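Local atomic coordinates of cell envelope-related transcriptional attenuator domain-containing protein (Eubacterium siraeum, PDB entry 4OBM), a protein that is of unknown function but belongs to the LytR-CpsA-Psr family, whose characterised members attach glycopolymers to the bacterial cell wall. Residues V26-S31 with K40-T45; K96-T101 with N198-N203; T106-M111 with N194-F199; G113-T118 with I177-I182. All coordinates share one frame; numbering follows the deposited sequence.

Contacts 1 and 2 lie on one mixed sheet, and contact 3 packs beside it. Strand 24-30 is the shared neighbour: it pairs with 40-47 in contact 1 and with strand 94-100, which contact 2 then joins to 201-202; the two centres are about 10 Å apart. Contact 3, also about 10 Å from contact 2 between centres, shares helix 186-199 and residues N198 and F199 with it. Contact 4, centred about 16 Å from contact 3, ties helix 164-181 to the small sheet 115-119/141-143 and meets contact 1 through I177 on I44. Contact 1 closes first along the chain; contacts 2, 3 and 4 open in that order, and contact 4 closes before contacts 2 and 3.

Contact 1: V26-S31 with K40-T45; sequences VLMTLS and KYMTIT
This is an antiparallel beta hairpin in the buried middle of the mixed sheet, where V26-L30 runs against K40-I44 with the short segment axes 155° apart. V26-I44, M28-M42 and L30-K40 are hydrogen-bonded pairs; L27-T43 and T29-Y41 are the non-hydrogen-bonded ones between them. The central pair is short, with M28 N to M42 O at 2.6 Å and M42 N to M28 O at 2.8 Å, whereas K40 N to L30 O, 3.3 Å, is weak. Helix 164-181 covers M42 and I44, on the face they share with V26, M28 and L30; helix 70-90 covers L27, Y41 and T43 on the other. T29 turns its hydroxyl to E79, which leaves CG2 to meet the Y41 ring obliquely, 3.5 Å from CD2. The selenomethionine M28 bends at its last torsion (chi3 -41°) and lays its methyl CE toward the partner strand, diagonally to I44 CG2 at 3.8 Å.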
loop_
_atom_site.group_PDB
_atom_site.type_symbol
_atom_site.label_atom_id
_atom_site.label_comp_id
_atom_site.label_asym_id
_atom_site.label_seq_id
_atom_site.Cartn_x
_atom_site.Cartn_y
_atom_site.Cartn_z
ATOM N N VAL A 26 0.068 -7.653 -0.336
ATOM C CA VAL A 26 -0.030 -7.234 -1.738
ATOM C C VAL A 26 0.969 -6.121 -1.964
ATOM O O VAL A 26 0.977 -5.125 -1.224
ATOM C CB VAL A 26 -1.462 -6.778 -2.168
ATOM C CG1 VAL A 26 -1.494 -6.303 -3.634
ATOM C CG2 VAL A 26 -2.511 -7.867 -1.926
ATOM N N LEU A 27 1.803 -6.273 -2.990
ATOM C CA LEU A 27 2.713 -5.223 -3.388
ATOM C C LEU A 27 1.977 -4.323 -4.353
ATOM O O LEU A 27 1.490 -4.792 -5.369
ATOM C CB LEU A 27 4.006 -5.768 -4.017
ATOM C CG LEU A 27 4.920 -4.717 -4.664
ATOM C CD1 LEU A 27 5.536 -3.805 -3.621
ATOM C CD2 LEU A 27 5.988 -5.385 -5.507
HETATM N N MSE A 28 1.885 -3.026 -4.033
HETATM C CA MSE A 28 1.216 -2.076 -4.906
HETATM C C MSE A 28 2.223 -1.116 -5.437
HETATM O O MSE A 28 3.106 -0.669 -4.696
HETATM C CB MSE A 28 0.086 -1.380 -4.177
HETATM C CG MSE A 28 -1.060 -2.344 -3.880
HETATM SE SE MSE A 28 -2.486 -1.572 -2.904
HETATM C CE MSE A 28 -1.557 -0.444 -1.549
ATOM N N THR A 29 2.156 -0.872 -6.759
ATOM C CA THR A 29 3.112 -0.010 -7.448
ATOM C C THR A 29 2.359 0.949 -8.372
ATOM O O THR A 29 1.231 0.668 -8.769
ATOM C CB THR A 29 4.179 -0.846 -8.218
ATOM O OG1 THR A 29 3.640 -1.337 -9.444
ATOM C CG2 THR A 29 4.760 -1.999 -7.396
ATOM N N LEU A 30 2.985 2.067 -8.710
ATOM C CA LEU A 30 2.366 3.054 -9.566
ATOM C C LEU A 30 3.341 3.527 -10.624
ATOM O O LEU A 30 4.476 3.884 -10.313
ATOM C CB LEU A 30 1.848 4.244 -8.723
ATOM C CG LEU A 30 1.364 5.488 -9.487
ATOM C CD1 LEU A 30 0.084 5.197 -10.300
ATOM C CD2 LEU A 30 1.189 6.656 -8.566
ATOM N N SER A 31 2.850 3.529 -11.872
ATOM C CA SER A 31 3.560 3.978 -13.062
ATOM C C SER A 31 2.773 5.117 -13.682
ATOM O O SER A 31 1.596 5.239 -13.400
ATOM C CB SER A 31 3.713 2.819 -14.045
ATOM O OG SER A 31 4.360 3.222 -15.240
ATOM N N LYS A 40 6.516 4.372 -7.709
ATOM C CA LYS A 40 6.111 4.244 -6.297
ATOM C C LYS A 40 5.863 2.810 -5.937
ATOM O O LYS A 40 5.445 2.017 -6.782
ATOM C CB LYS A 40 4.907 5.126 -5.962
ATOM C CG LYS A 40 5.344 6.576 -5.860
ATOM C CD LYS A 40 4.215 7.526 -5.604
ATOM C CE LYS A 40 4.634 8.944 -5.924
ATOM N NZ LYS A 40 5.779 9.415 -5.090
ATOM N N TYR A 41 6.239 2.452 -4.712
ATOM C CA TYR A 41 6.197 1.072 -4.217
ATOM C C TYR A 41 5.692 1.070 -2.798
ATOM O O TYR A 41 6.141 1.866 -1.986
ATOM C CB TYR A 41 7.597 0.416 -4.305
ATOM C CG TYR A 41 8.155 0.365 -5.711
ATOM C CD1 TYR A 41 8.869 1.438 -6.240
ATOM C CD2 TYR A 41 7.919 -0.730 -6.536
ATOM C CE1 TYR A 41 9.316 1.432 -7.560
ATOM C CE2 TYR A 41 8.386 -0.760 -7.851
ATOM C CZ TYR A 41 9.088 0.325 -8.357
ATOM O OH TYR A 41 9.529 0.319 -9.652
HETATM N N MSE A 42 4.667 0.249 -2.535
HETATM C CA MSE A 42 4.032 0.150 -1.224
HETATM C C MSE A 42 3.442 -1.224 -1.044
HETATM O O MSE A 42 2.755 -1.711 -1.933
HETATM C CB MSE A 42 2.932 1.232 -1.069
HETATM C CG MSE A 42 2.240 1.238 0.317
HETATM SE SE MSE A 42 0.841 2.572 0.484
HETATM C CE MSE A 42 1.954 4.055 0.673
ATOM N N THR A 43 3.738 -1.864 0.091
ATOM C CA THR A 43 3.107 -3.134 0.449
ATOM C C THR A 43 1.912 -2.817 1.360
ATOM O O THR A 43 1.885 -1.771 2.014
ATOM C CB THR A 43 4.075 -4.126 1.097
ATOM O OG1 THR A 43 4.644 -3.530 2.250
ATOM C CG2 THR A 43 5.172 -4.637 0.128
ATOM N N ILE A 44 0.894 -3.679 1.329
ATOM C CA ILE A 44 -0.285 -3.592 2.178
ATOM C C ILE A 44 -0.436 -4.966 2.775
ATOM O O ILE A 44 -0.578 -5.942 2.037
ATOM C CB ILE A 44 -1.568 -3.027 1.504
ATOM C CG1 ILE A 44 -2.719 -2.874 2.527
ATOM C CG2 ILE A 44 -1.978 -3.766 0.211
ATOM C CD1 ILE A 44 -3.901 -2.052 2.070
ATOM N N THR A 45 -0.299 -5.051 4.099
ATOM C CA THR A 45 -0.386 -6.299 4.853
ATOM C C THR A 45 -1.595 -6.270 5.767
ATOM O O THR A 45 -1.669 -5.444 6.686
ATOM C CB THR A 45 0.901 -6.549 5.666
ATOM O OG1 THR A 45 2.020 -6.566 4.786
ATOM C CG2 THR A 45 0.858 -7.864 6.471
#

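Contact 2: K96-T101 with N198-N203; sequences KYIRFT and NFTNTN
An edge strand of the mixed sheet is added here: N201-T202, just after helix 186-199, lies antiparallel to I98-R99, and the side chains of T202 and N203 continue the pairing where backbone bonds stop. R99 N reaches N201 O at 2.8 Å almost straight (176° at the hydrogen); the return bond from N201 N to R99 O is weak, and a water that donates to R99 O sits beside it. T202 OG1 donates to Y97 O at 2.7 Å and also receives I204 N. N203 OD1 takes Y97 N at 2.9 Å, in the plane of the amide carbonyl, while ND2 goes to N95 O, so both ends of the amide are held. With CG between its backbone N and carbonyl carbon (chi1 62°), Y97 swings its ring against this amide, the two planes stacked 23° apart and N203 OD1 offset toward the ring's rim. An alanine here would remove the ring that stacks on the N203 amide and would probably leave that amide held by its hydrogen bonds without the stacking. I98 CG2 touches T200 OG1, a hydroxyl bonded to I196 O, and R99 pairs with E79. At the far end, K96 bends at chi2 and sets NZ 2.8 Å from N203 O.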
loop_
_atom_site.group_PDB
_atom_site.type_symbol
_atom_site.label_atom_id
_atom_site.label_comp_id
_atom_site.label_asym_id
_atom_site.label_seq_id
_atom_site.Cartn_x
_atom_site.Cartn_y
_atom_site.Cartn_z
ATOM N N LYS A 96 1.249 -11.595 -4.498
ATOM C CA LYS A 96 0.333 -10.809 -5.307
ATOM C C LYS A 96 0.716 -9.351 -5.366
ATOM O O LYS A 96 1.303 -8.783 -4.431
ATOM C CB LYS A 96 -1.122 -10.967 -4.837
ATOM C CG LYS A 96 -1.682 -12.395 -4.925
ATOM C CD LYS A 96 -1.468 -13.071 -6.296
ATOM C CE LYS A 96 -2.003 -14.483 -6.291
ATOM N NZ LYS A 96 -2.080 -15.047 -7.656
ATOM N N TYR A 97 0.431 -8.756 -6.518
ATOM C CA TYR A 97 0.750 -7.352 -6.743
ATOM C C TYR A 97 -0.302 -6.682 -7.601
ATOM O O TYR A 97 -1.022 -7.370 -8.329
ATOM C CB TYR A 97 2.135 -7.217 -7.418
ATOM C CG TYR A 97 2.224 -7.856 -8.786
ATOM C CD1 TYR A 97 1.809 -7.172 -9.930
ATOM C CD2 TYR A 97 2.772 -9.125 -8.947
ATOM C CE1 TYR A 97 1.851 -7.773 -11.184
ATOM C CE2 TYR A 97 2.855 -9.720 -10.201
ATOM C CZ TYR A 97 2.404 -9.036 -11.320
ATOM O OH TYR A 97 2.489 -9.639 -12.551
ATOM N N ILE A 98 -0.340 -5.337 -7.562
ATOM C CA ILE A 98 -1.166 -4.503 -8.438
ATOM C C ILE A 98 -0.282 -3.378 -8.981
ATOM O O ILE A 98 0.233 -2.586 -8.198
ATOM C CB ILE A 98 -2.475 -3.911 -7.797
ATOM C CG1 ILE A 98 -3.350 -4.983 -7.101
ATOM C CG2 ILE A 98 -3.290 -3.109 -8.862
ATOM C CD1 ILE A 98 -4.349 -4.397 -6.130
ATOM N N ARG A 99 -0.114 -3.290 -10.292
ATOM C CA ARG A 99 0.607 -2.148 -10.843
ATOM C C ARG A 99 -0.422 -1.207 -11.404
ATOM O O ARG A 99 -1.101 -1.538 -12.383
ATOM C CB ARG A 99 1.664 -2.525 -11.904
ATOM C CG ARG A 99 2.263 -1.274 -12.575
ATOM C CD ARG A 99 3.037 -1.593 -13.835
ATOM N NE ARG A 99 4.163 -2.455 -13.510
ATOM C CZ ARG A 99 5.161 -2.745 -14.327
ATOM N NH1 ARG A 99 5.199 -2.226 -15.553
ATOM N NH2 ARG A 99 6.130 -3.549 -13.929
ATOM N N PHE A 100 -0.569 -0.054 -10.752
ATOM C CA PHE A 100 -1.489 0.986 -11.183
ATOM C C PHE A 100 -0.812 1.867 -12.192
ATOM O O PHE A 100 0.411 1.901 -12.241
ATOM C CB PHE A 100 -1.933 1.851 -9.982
ATOM C CG PHE A 100 -2.848 1.165 -9.002
ATOM C CD1 PHE A 100 -4.211 1.046 -9.263
ATOM C CD2 PHE A 100 -2.356 0.669 -7.797
ATOM C CE1 PHE A 100 -5.055 0.400 -8.360
ATOM C CE2 PHE A 100 -3.205 0.030 -6.891
ATOM C CZ PHE A 100 -4.548 -0.095 -7.176
ATOM N N THR A 101 -1.604 2.609 -12.969
ATOM C CA THR A 101 -1.102 3.661 -13.847
ATOM C C THR A 101 -1.742 4.964 -13.361
ATOM O O THR A 101 -2.629 4.917 -12.490
ATOM C CB THR A 101 -1.405 3.376 -15.311
ATOM O OG1 THR A 101 -2.823 3.443 -15.464
ATOM C CG2 THR A 101 -0.815 2.025 -15.804
ATOM N N ASN A 198 -10.014 -6.581 -13.842
ATOM C CA ASN A 198 -10.232 -6.354 -15.259
ATOM C C ASN A 198 -9.459 -5.200 -15.877
ATOM O O ASN A 198 -9.299 -5.215 -17.092
ATOM C CB ASN A 198 -11.737 -6.187 -15.564
ATOM C CG ASN A 198 -12.557 -7.443 -15.324
ATOM O OD1 ASN A 198 -12.550 -8.388 -16.110
ATOM N ND2 ASN A 198 -13.280 -7.495 -14.220
ATOM N N PHE A 199 -9.002 -4.201 -15.116
ATOM C CA PHE A 199 -8.378 -3.055 -15.783
ATOM C C PHE A 199 -6.979 -2.681 -15.262
ATOM O O PHE A 199 -6.341 -1.786 -15.824
ATOM C CB PHE A 199 -9.335 -1.838 -15.736
ATOM C CG PHE A 199 -10.583 -2.094 -16.563
ATOM C CD1 PHE A 199 -10.567 -1.939 -17.945
ATOM C CD2 PHE A 199 -11.746 -2.583 -15.968
ATOM C CE1 PHE A 199 -11.703 -2.221 -18.708
ATOM C CE2 PHE A 199 -12.878 -2.872 -16.735
ATOM C CZ PHE A 199 -12.853 -2.678 -18.097
ATOM N N THR A 200 -6.481 -3.381 -14.241
ATOM C CA THR A 200 -5.149 -3.090 -13.746
ATOM C C THR A 200 -4.214 -4.243 -14.098
ATOM O O THR A 200 -4.670 -5.361 -14.326
ATOM C CB THR A 200 -5.150 -2.796 -12.229
ATOM O OG1 THR A 200 -5.299 -4.010 -11.490
ATOM C CG2 THR A 200 -6.190 -1.764 -11.816
ATOM N N ASN A 201 -2.903 -3.967 -14.124
ATOM C CA ASN A 201 -1.868 -4.968 -14.318
ATOM C C ASN A 201 -1.719 -5.704 -12.972
ATOM O O ASN A 201 -1.130 -5.165 -12.044
ATOM C CB ASN A 201 -0.560 -4.296 -14.767
ATOM C CG ASN A 201 0.571 -5.238 -15.121
ATOM O OD1 ASN A 201 0.601 -6.420 -14.756
ATOM N ND2 ASN A 201 1.548 -4.716 -15.830
ATOM N N THR A 202 -2.314 -6.896 -12.845
ATOM C CA THR A 202 -2.278 -7.615 -11.567
ATOM C C THR A 202 -2.248 -9.135 -11.766
ATOM O O THR A 202 -2.630 -9.620 -12.827
ATOM C CB THR A 202 -3.490 -7.173 -10.673
ATOM O OG1 THR A 202 -3.421 -7.828 -9.412
ATOM C CG2 THR A 202 -4.861 -7.429 -11.321
ATOM N N ASN A 203 -1.812 -9.884 -10.726
ATOM C CA ASN A 203 -1.834 -11.344 -10.766
ATOM C C ASN A 203 -2.842 -11.842 -9.723
ATOM O O ASN A 203 -2.850 -13.027 -9.372
ATOM C CB ASN A 203 -0.438 -11.942 -10.555
ATOM C CG ASN A 203 0.162 -11.642 -9.211
ATOM O OD1 ASN A 203 -0.186 -10.658 -8.555
ATOM N ND2 ASN A 203 1.089 -12.474 -8.782
HETATM O O HOH W 1 -2.998 -0.538 -13.978
#

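Contact 3: T106-M111 with N194-F199; sequences TELFDM and NFIINF
F195 meets E107, L108 and M111 from the neighbouring helix 102-112 and takes the largest share of this antiparallel helix-helix contact; the short axes lie 161° apart and are still 11.2 Å from each other at their closest. The apolar touches come first. F195 has CG anti to its backbone N (chi1 174°), which aims the ring at helix 102-112 until CE2 lies 4.3 Å from L108 CB. Alongside, L108 CD1 meets I196 CD1 at 4.1 Å, and both residues also pack on F100 of the sheet. The Met-aromatic contact is next: the extended selenomethionine M111 brings selenium to 4.9 Å from the F195 ring centroid, 41° off the ring normal, while the same atom rests 3.8 Å from F195 CB. Third is a charged neighbour, E107, whose OE1 comes obliquely to 3.3 Å from F195 CE1, the carboxylate steeply inclined to the ring plane. Were F195 replaced by a serine, the space between the helices would probably be left underfilled, and the M111 selenium and E107 would lose their common partner. Shape and dispersion, with no directional bond between these two segments, therefore hold this pair together, and the E107 charge is left on the exposed side.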
loop_
_atom_site.group_PDB
_atom_site.type_symbol
_atom_site.label_atom_id
_atom_site.label_comp_id
_atom_site.label_asym_id
_atom_site.label_seq_id
_atom_site.Cartn_x
_atom_site.Cartn_y
_atom_site.Cartn_z
ATOM N N THR A 106 -6.411 6.803 -10.564
ATOM C CA THR A 106 -7.344 7.933 -10.495
ATOM C C THR A 106 -8.777 7.398 -10.586
ATOM O O THR A 106 -9.658 7.854 -9.846
ATOM C CB THR A 106 -7.025 8.953 -11.600
ATOM O OG1 THR A 106 -5.637 9.306 -11.519
ATOM C CG2 THR A 106 -7.898 10.201 -11.526
ATOM N N GLU A 107 -8.987 6.398 -11.468
ATOM C CA GLU A 107 -10.264 5.744 -11.641
ATOM C C GLU A 107 -10.660 5.000 -10.365
ATOM O O GLU A 107 -11.819 5.113 -9.960
ATOM C CB GLU A 107 -10.264 4.815 -12.844
ATOM C CG GLU A 107 -11.614 4.881 -13.533
ATOM C CD GLU A 107 -11.969 3.770 -14.495
ATOM O OE1 GLU A 107 -11.100 3.375 -15.308
ATOM O OE2 GLU A 107 -13.141 3.328 -14.464
ATOM N N LEU A 108 -9.707 4.322 -9.686
ATOM C CA LEU A 108 -9.991 3.654 -8.406
ATOM C C LEU A 108 -10.509 4.677 -7.396
ATOM O O LEU A 108 -11.584 4.468 -6.859
ATOM C CB LEU A 108 -8.769 2.897 -7.844
ATOM C CG LEU A 108 -8.892 2.296 -6.417
ATOM C CD1 LEU A 108 -9.701 1.020 -6.408
ATOM C CD2 LEU A 108 -7.551 1.972 -5.864
ATOM N N PHE A 109 -9.788 5.800 -7.189
ATOM C CA PHE A 109 -10.169 6.871 -6.258
ATOM C C PHE A 109 -11.539 7.478 -6.599
ATOM O O PHE A 109 -12.297 7.813 -5.699
ATOM C CB PHE A 109 -9.123 8.013 -6.275
ATOM C CG PHE A 109 -7.707 7.771 -5.794
ATOM C CD1 PHE A 109 -7.459 6.996 -4.667
ATOM C CD2 PHE A 109 -6.633 8.419 -6.397
ATOM C CE1 PHE A 109 -6.156 6.804 -4.206
ATOM C CE2 PHE A 109 -5.333 8.251 -5.918
ATOM C CZ PHE A 109 -5.102 7.443 -4.829
ATOM N N ASP A 110 -11.810 7.685 -7.901
ATOM C CA ASP A 110 -13.044 8.289 -8.425
ATOM C C ASP A 110 -14.260 7.385 -8.162
ATOM O O ASP A 110 -15.364 7.854 -7.917
ATOM C CB ASP A 110 -12.887 8.534 -9.939
ATOM C CG ASP A 110 -14.033 9.318 -10.537
ATOM O OD1 ASP A 110 -14.059 10.552 -10.360
ATOM O OD2 ASP A 110 -14.918 8.695 -11.148
HETATM N N MSE A 111 -14.024 6.090 -8.225
HETATM C CA MSE A 111 -14.988 5.037 -8.023
HETATM C C MSE A 111 -15.291 4.847 -6.532
HETATM O O MSE A 111 -16.464 4.751 -6.163
HETATM C CB MSE A 111 -14.386 3.757 -8.622
HETATM C CG MSE A 111 -15.331 2.604 -8.725
HETATM SE SE MSE A 111 -14.301 1.038 -9.147
HETATM C CE MSE A 111 -15.673 0.054 -9.940
ATOM N N ASN A 194 -13.796 -6.061 -9.094
ATOM C CA ASN A 194 -14.120 -6.287 -10.499
ATOM C C ASN A 194 -13.262 -5.337 -11.362
ATOM O O ASN A 194 -12.733 -5.771 -12.389
ATOM C CB ASN A 194 -15.617 -6.119 -10.769
ATOM C CG ASN A 194 -16.024 -6.319 -12.212
ATOM O OD1 ASN A 194 -16.314 -5.355 -12.923
ATOM N ND2 ASN A 194 -16.057 -7.570 -12.678
ATOM N N PHE A 195 -13.062 -4.074 -10.902
ATOM C CA PHE A 195 -12.216 -3.081 -11.582
ATOM C C PHE A 195 -10.709 -3.483 -11.523
ATOM O O PHE A 195 -10.011 -3.369 -12.530
ATOM C CB PHE A 195 -12.409 -1.658 -10.984
ATOM C CG PHE A 195 -11.435 -0.659 -11.570
ATOM C CD1 PHE A 195 -11.615 -0.159 -12.854
ATOM C CD2 PHE A 195 -10.315 -0.251 -10.854
ATOM C CE1 PHE A 195 -10.682 0.721 -13.417
ATOM C CE2 PHE A 195 -9.380 0.621 -11.423
ATOM C CZ PHE A 195 -9.594 1.131 -12.683
ATOM N N ILE A 196 -10.215 -3.902 -10.332
ATOM C CA ILE A 196 -8.815 -4.308 -10.154
ATOM C C ILE A 196 -8.452 -5.459 -11.126
ATOM O O ILE A 196 -7.487 -5.340 -11.875
ATOM C CB ILE A 196 -8.532 -4.700 -8.668
ATOM C CG1 ILE A 196 -8.659 -3.498 -7.682
ATOM C CG2 ILE A 196 -7.223 -5.510 -8.492
ATOM C CD1 ILE A 196 -7.770 -2.209 -7.956
ATOM N N ILE A 197 -9.244 -6.542 -11.117
ATOM C CA ILE A 197 -9.009 -7.752 -11.906
ATOM C C ILE A 197 -9.083 -7.463 -13.412
ATOM O O ILE A 197 -8.271 -8.013 -14.168
ATOM C CB ILE A 197 -10.001 -8.876 -11.457
ATOM C CG1 ILE A 197 -9.601 -9.404 -10.054
ATOM C CG2 ILE A 197 -10.105 -10.052 -12.471
ATOM C CD1 ILE A 197 -10.625 -10.279 -9.387
ATOM N N ASN A 198 -10.014 -6.581 -13.842
ATOM C CA ASN A 198 -10.232 -6.354 -15.259
ATOM C C ASN A 198 -9.459 -5.200 -15.877
ATOM O O ASN A 198 -9.299 -5.215 -17.092
ATOM C CB ASN A 198 -11.737 -6.187 -15.564
ATOM C CG ASN A 198 -12.557 -7.443 -15.324
ATOM O OD1 ASN A 198 -12.550 -8.388 -16.110
ATOM N ND2 ASN A 198 -13.280 -7.495 -14.220
ATOM N N PHE A 199 -9.002 -4.201 -15.116
ATOM C CA PHE A 199 -8.378 -3.055 -15.783
ATOM C C PHE A 199 -6.979 -2.681 -15.262
ATOM O O PHE A 199 -6.341 -1.786 -15.824
ATOM C CB PHE A 199 -9.335 -1.838 -15.736
ATOM C CG PHE A 199 -10.583 -2.094 -16.563
ATOM C CD1 PHE A 199 -10.567 -1.939 -17.945
ATOM C CD2 PHE A 199 -11.746 -2.583 -15.968
ATOM C CE1 PHE A 199 -11.703 -2.221 -18.708
ATOM C CE2 PHE A 199 -12.878 -2.872 -16.735
ATOM C CZ PHE A 199 -12.853 -2.678 -18.097
#

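Contact 4: G113-T118 with I177-I182; sequences GNTTLT and IDQNFI
Q179 lays its terminal amide against the backbone of T116, gripping it with both ends. OE1 accepts T116 N at 2.7 Å and NE2 donates to T116 O at 3.1 Å; each bond lies in the plane of its acceptor's carbonyl, on a lone pair, and together they fix the rotation of the amide. The chain reaches that far because chi1 places CG anti to the carbonyl carbon (-70°) and the rest is extended. T115 crosses Q179 at about a right angle, its CG2 3.3 Å from OE1. The strand 115-119 pairs through T115 and L117 with 141-143 in a small two-stranded antiparallel sheet, so Q179, from the last turns of helix 164-181, binds the backbone groups of T116 that this pairing does not use. N180, next in the helix, works at a different angle: ND2 is 3.2 Å from N114 O but stands above that carbonyl plane, 56° out of it, although N114 O lies in the plane of the N180 amide; ND2 also bonds to F176 O. N180 OD1 is turned to G113, 3.6 Å from its CA, where a beta carbon would clash with it and where the positive phi of 145° suits glycine.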
loop_
_atom_site.group_PDB
_atom_site.type_symbol
_atom_site.label_atom_id
_atom_site.label_comp_id
_atom_site.label_asym_id
_atom_site.label_seq_id
_atom_site.Cartn_x
_atom_site.Cartn_y
_atom_site.Cartn_z
ATOM N N GLY A 113 -14.420 6.918 -3.683
ATOM C CA GLY A 113 -14.877 8.140 -3.023
ATOM C C GLY A 113 -13.739 9.087 -2.735
ATOM O O GLY A 113 -12.571 8.720 -2.888
ATOM N N ASN A 114 -14.089 10.317 -2.329
ATOM C CA ASN A 114 -13.170 11.398 -1.981
ATOM C C ASN A 114 -12.498 11.187 -0.619
ATOM O O ASN A 114 -13.042 10.498 0.235
ATOM C CB ASN A 114 -13.931 12.708 -1.928
ATOM C CG ASN A 114 -14.621 13.127 -3.200
ATOM O OD1 ASN A 114 -14.152 12.876 -4.317
ATOM N ND2 ASN A 114 -15.731 13.830 -3.047
ATOM N N THR A 115 -11.341 11.825 -0.399
ATOM C CA THR A 115 -10.651 11.756 0.889
ATOM C C THR A 115 -10.448 13.180 1.433
ATOM O O THR A 115 -10.097 14.096 0.678
ATOM C CB THR A 115 -9.325 10.973 0.771
ATOM O OG1 THR A 115 -9.560 9.748 0.079
ATOM C CG2 THR A 115 -8.722 10.646 2.125
ATOM N N THR A 116 -10.678 13.355 2.739
ATOM C CA THR A 116 -10.493 14.621 3.447
ATOM C C THR A 116 -9.099 14.596 4.098
ATOM O O THR A 116 -8.812 13.719 4.909
ATOM C CB THR A 116 -11.638 14.856 4.430
ATOM O OG1 THR A 116 -12.816 15.115 3.675
ATOM C CG2 THR A 116 -11.377 16.012 5.363
ATOM N N LEU A 117 -8.230 15.534 3.703
ATOM C CA LEU A 117 -6.843 15.602 4.188
ATOM C C LEU A 117 -6.479 16.984 4.676
ATOM O O LEU A 117 -6.899 17.984 4.085
ATOM C CB LEU A 117 -5.842 15.196 3.079
ATOM C CG LEU A 117 -6.127 13.904 2.301
ATOM C CD1 LEU A 117 -5.410 13.906 0.961
ATOM C CD2 LEU A 117 -5.777 12.677 3.131
ATOM N N THR A 118 -5.633 17.033 5.714
ATOM C CA THR A 118 -5.108 18.283 6.258
ATOM C C THR A 118 -3.741 18.541 5.618
ATOM O O THR A 118 -2.777 17.829 5.906
ATOM C CB THR A 118 -5.054 18.242 7.797
ATOM O OG1 THR A 118 -6.373 18.027 8.291
ATOM C CG2 THR A 118 -4.497 19.537 8.398
ATOM N N ILE A 177 -8.347 4.676 2.929
ATOM C CA ILE A 177 -8.856 3.367 3.349
ATOM C C ILE A 177 -9.836 3.529 4.527
ATOM O O ILE A 177 -10.889 2.902 4.525
ATOM C CB ILE A 177 -7.711 2.361 3.674
ATOM C CG1 ILE A 177 -6.931 1.974 2.382
ATOM C CG2 ILE A 177 -8.256 1.095 4.385
ATOM C CD1 ILE A 177 -5.513 1.379 2.603
ATOM N N ASP A 178 -9.480 4.347 5.526
ATOM C CA ASP A 178 -10.311 4.593 6.710
ATOM C C ASP A 178 -11.608 5.328 6.398
ATOM O O ASP A 178 -12.650 4.973 6.952
ATOM C CB ASP A 178 -9.530 5.403 7.748
ATOM C CG ASP A 178 -8.419 4.637 8.426
ATOM O OD1 ASP A 178 -8.376 3.389 8.274
ATOM O OD2 ASP A 178 -7.634 5.269 9.159
ATOM N N GLN A 179 -11.556 6.355 5.547
ATOM C CA GLN A 179 -12.745 7.160 5.262
ATOM C C GLN A 179 -13.722 6.523 4.279
ATOM O O GLN A 179 -14.901 6.901 4.288
ATOM C CB GLN A 179 -12.345 8.535 4.729
ATOM C CG GLN A 179 -11.700 9.416 5.789
ATOM C CD GLN A 179 -10.949 10.552 5.169
ATOM O OE1 GLN A 179 -11.335 11.078 4.121
ATOM N NE2 GLN A 179 -9.881 10.981 5.824
ATOM N N ASN A 180 -13.253 5.601 3.422
ATOM C CA ASN A 180 -14.108 5.023 2.385
ATOM C C ASN A 180 -14.273 3.512 2.433
ATOM O O ASN A 180 -15.067 3.005 1.643
ATOM C CB ASN A 180 -13.564 5.382 1.016
ATOM C CG ASN A 180 -13.574 6.841 0.717
ATOM O OD1 ASN A 180 -14.632 7.447 0.516
ATOM N ND2 ASN A 180 -12.388 7.425 0.673
ATOM N N PHE A 181 -13.520 2.782 3.275
ATOM C CA PHE A 181 -13.671 1.317 3.299
ATOM C C PHE A 181 -14.302 0.836 4.579
ATOM O O PHE A 181 -14.910 -0.231 4.566
ATOM C CB PHE A 181 -12.342 0.579 3.067
ATOM C CG PHE A 181 -11.868 0.581 1.638
ATOM C CD1 PHE A 181 -11.272 1.709 1.088
ATOM C CD2 PHE A 181 -11.982 -0.559 0.852
ATOM C CE1 PHE A 181 -10.823 1.706 -0.233
ATOM C CE2 PHE A 181 -11.519 -0.568 -0.464
ATOM C CZ PHE A 181 -10.943 0.566 -0.999
ATOM N N ILE A 182 -14.172 1.600 5.682
ATOM C CA ILE A 182 -14.799 1.214 6.948
ATOM C C ILE A 182 -16.314 1.306 6.733
ATOM O O ILE A 182 -16.809 2.327 6.257
ATOM C CB ILE A 182 -14.286 2.048 8.168
ATOM C CG1 ILE A 182 -12.779 1.783 8.418
ATOM C CG2 ILE A 182 -15.119 1.760 9.442
ATOM C CD1 ILE A 182 -12.046 2.751 9.393
#